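Local coordinates for protein Ufm1-specific protease (PDB 5EJJ) that acts as a thiol protease that cleaves the peptide bond at the C-terminal glycine of the ubiquitin-like modifier ufm-1 on its target proteins, at residues T403-F408 and F452-L457. Residues are numbered along the deposited sequence; the frame is centred on the assembly and turned at random.
Sequences TIWSWF and FVLNEL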
loop_
_atom_site.group_PDB
_atom_site.type_symbol
_atom_site.label_atom_id
_atom_site.label_comp_id
_atom_site.label_asym_id
_atom_site.label_seq_id
_atom_site.Cartn_x
_atom_site.Cartn_y
_atom_site.Cartn_z
ATOM N N THR A 403 -11.335 -5.443 14.574
ATOM C CA THR A 403 -9.956 -5.317 14.141
ATOM C C THR A 403 -9.580 -6.464 13.205
ATOM O O THR A 403 -9.194 -6.230 12.078
ATOM C CB THR A 403 -8.989 -5.259 15.317
ATOM O OG1 THR A 403 -9.212 -4.052 16.060
ATOM C CG2 THR A 403 -7.557 -5.290 14.812
ATOM N N ILE A 404 -9.736 -7.703 13.640
ATOM C CA ILE A 404 -9.432 -8.825 12.757
ATOM C C ILE A 404 -10.172 -8.699 11.430
ATOM O O ILE A 404 -9.667 -9.099 10.382
ATOM C CB ILE A 404 -9.760 -10.184 13.424
ATOM C CG1 ILE A 404 -8.897 -10.376 14.666
ATOM C CG2 ILE A 404 -9.524 -11.356 12.475
ATOM C CD1 ILE A 404 -9.248 -11.598 15.428
ATOM N N TRP A 405 -11.364 -8.118 11.463
ATOM C CA TRP A 405 -12.148 -8.014 10.240
ATOM C C TRP A 405 -11.504 -6.994 9.331
ATOM O O TRP A 405 -11.246 -7.270 8.155
ATOM C CB TRP A 405 -13.603 -7.623 10.517
ATOM C CG TRP A 405 -14.486 -7.732 9.297
ATOM C CD1 TRP A 405 -14.510 -6.885 8.234
ATOM C CD2 TRP A 405 -15.462 -8.747 9.021
ATOM N NE1 TRP A 405 -15.436 -7.304 7.313
ATOM C CE2 TRP A 405 -16.034 -8.448 7.772
ATOM C CE3 TRP A 405 -15.913 -9.874 9.713
ATOM C CZ2 TRP A 405 -17.031 -9.230 7.195
ATOM C CZ3 TRP A 405 -16.910 -10.651 9.138
ATOM C CH2 TRP A 405 -17.459 -10.321 7.894
ATOM N N SER A 406 -11.232 -5.820 9.889
ATOM C CA SER A 406 -10.656 -4.735 9.117
ATOM C C SER A 406 -9.379 -5.188 8.412
ATOM O O SER A 406 -9.105 -4.775 7.283
ATOM C CB SER A 406 -10.392 -3.526 10.006
ATOM O OG SER A 406 -9.178 -3.671 10.717
ATOM N N TRP A 407 -8.611 -6.057 9.056
ATOM C CA TRP A 407 -7.404 -6.567 8.417
ATOM C C TRP A 407 -7.763 -7.303 7.143
ATOM O O TRP A 407 -7.036 -7.226 6.163
ATOM C CB TRP A 407 -6.609 -7.474 9.348
ATOM C CG TRP A 407 -5.335 -8.015 8.782
ATOM C CD1 TRP A 407 -4.082 -7.605 9.087
ATOM C CD2 TRP A 407 -5.185 -9.092 7.841
ATOM N NE1 TRP A 407 -3.153 -8.343 8.388
ATOM C CE2 TRP A 407 -3.810 -9.260 7.613
ATOM C CE3 TRP A 407 -6.078 -9.923 7.162
ATOM C CZ2 TRP A 407 -3.310 -10.222 6.745
ATOM C CZ3 TRP A 407 -5.566 -10.880 6.287
ATOM C CH2 TRP A 407 -4.203 -11.021 6.094
ATOM N N PHE A 408 -8.886 -8.009 7.140
ATOM C CA PHE A 408 -9.275 -8.766 5.949
ATOM C C PHE A 408 -9.756 -7.907 4.755
ATOM O O PHE A 408 -9.636 -8.330 3.591
ATOM C CB PHE A 408 -10.260 -9.895 6.298
ATOM C CG PHE A 408 -9.586 -11.144 6.806
ATOM C CD1 PHE A 408 -9.405 -11.347 8.169
ATOM C CD2 PHE A 408 -9.111 -12.106 5.915
ATOM C CE1 PHE A 408 -8.767 -12.488 8.632
ATOM C CE2 PHE A 408 -8.467 -13.254 6.370
ATOM C CZ PHE A 408 -8.291 -13.443 7.728
ATOM N N PHE A 452 -16.313 -18.418 15.317
ATOM C CA PHE A 452 -17.510 -18.947 14.672
ATOM C C PHE A 452 -18.168 -17.930 13.728
ATOM O O PHE A 452 -18.475 -18.261 12.577
ATOM C CB PHE A 452 -18.498 -19.426 15.745
ATOM C CG PHE A 452 -19.760 -20.039 15.189
ATOM C CD1 PHE A 452 -19.764 -21.351 14.713
ATOM C CD2 PHE A 452 -20.950 -19.305 15.158
ATOM C CE1 PHE A 452 -20.930 -21.914 14.200
ATOM C CE2 PHE A 452 -22.118 -19.860 14.646
ATOM C CZ PHE A 452 -22.110 -21.165 14.168
ATOM N N VAL A 453 -18.390 -16.711 14.232
ATOM C CA VAL A 453 -18.889 -15.581 13.438
ATOM C C VAL A 453 -18.037 -15.377 12.179
ATOM O O VAL A 453 -18.544 -15.272 11.067
ATOM C CB VAL A 453 -18.860 -14.273 14.267
ATOM C CG1 VAL A 453 -19.419 -13.113 13.467
ATOM C CG2 VAL A 453 -19.621 -14.442 15.562
ATOM N N LEU A 454 -16.731 -15.323 12.390
ATOM C CA LEU A 454 -15.728 -15.369 11.334
ATOM C C LEU A 454 -15.905 -16.520 10.339
ATOM O O LEU A 454 -15.551 -16.389 9.173
ATOM C CB LEU A 454 -14.352 -15.525 11.989
ATOM C CG LEU A 454 -13.210 -14.601 11.602
ATOM C CD1 LEU A 454 -13.737 -13.203 11.311
ATOM C CD2 LEU A 454 -12.232 -14.591 12.761
ATOM N N ASN A 455 -16.414 -17.661 10.796
ATOM C CA ASN A 455 -16.536 -18.826 9.914
ATOM C C ASN A 455 -17.765 -18.807 9.002
ATOM O O ASN A 455 -17.789 -19.482 7.968
ATOM C CB ASN A 455 -16.505 -20.137 10.704
ATOM C CG ASN A 455 -16.409 -21.370 9.797
ATOM O OD1 ASN A 455 -15.896 -21.302 8.674
ATOM N ND2 ASN A 455 -16.903 -22.504 10.290
ATOM N N GLU A 456 -18.785 -18.039 9.370
ATOM C CA GLU A 456 -19.966 -17.997 8.525
ATOM C C GLU A 456 -20.330 -16.607 8.027
ATOM O O GLU A 456 -21.248 -16.464 7.225
ATOM C CB GLU A 456 -21.161 -18.693 9.182
ATOM C CG GLU A 456 -21.735 -17.981 10.380
ATOM C CD GLU A 456 -22.792 -18.819 11.064
ATOM O OE1 GLU A 456 -22.894 -20.017 10.707
ATOM O OE2 GLU A 456 -23.513 -18.287 11.945
ATOM N N LEU A 457 -19.620 -15.585 8.482
ATOM C CA LEU A 457 -19.699 -14.297 7.795
ATOM C C LEU A 457 -18.589 -14.178 6.749
ATOM O O LEU A 457 -18.663 -13.340 5.858
ATOM C CB LEU A 457 -19.660 -13.114 8.767
ATOM C CG LEU A 457 -20.839 -13.028 9.732
ATOM C CD1 LEU A 457 -20.946 -11.646 10.399
ATOM C CD2 LEU A 457 -22.116 -13.403 9.008
#
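The indole of Trp-405 meets Leu-457 at its edge: CB of the leucine lies near the ring plane, 3.7 Å from CH2 of the six-membered ring. Leu-454 comes in obliquely, its CD1 4.3 Å from CE3 of the same indole. Beside the contact, within helix 396-409, CE3 of Trp-407 sits over the centre of one face of the Phe-408 ring.

Trp-405 starts out neither facing the other helix nor turned from it; CG anti to the backbone N (chi1 -170°) swings the indole across, and its side chain crosses that of Leu-457 at about a right angle. At the pyrrole end, NE1 gives its hydrogen to the carbonyl O of Lys-416, which ties the ring down while the benzo end reaches across. The other branch of Leu-454 points CD2 at CG2 of Ile-404, 4.2 Å away, so one leucine touches two neighbouring residues of the facing helix. No hydrogen bond joins the two segments; this is apolar contact bridged by long side chains, and the axes of 403-408 and 452-457 come no closer than 12.0 Å and run 31° from parallel.

In the papain-like C78 peptidase domain, helix 396-409, which begins at Cys-396, the probable catalytic cysteine, thus packs beside helix 447-457. Val-418, Pro-419 and Leu-458 add loop contacts to Trp-405, and Ile-404 and Phe-408 both rest on Pro-557 of strand 552-557.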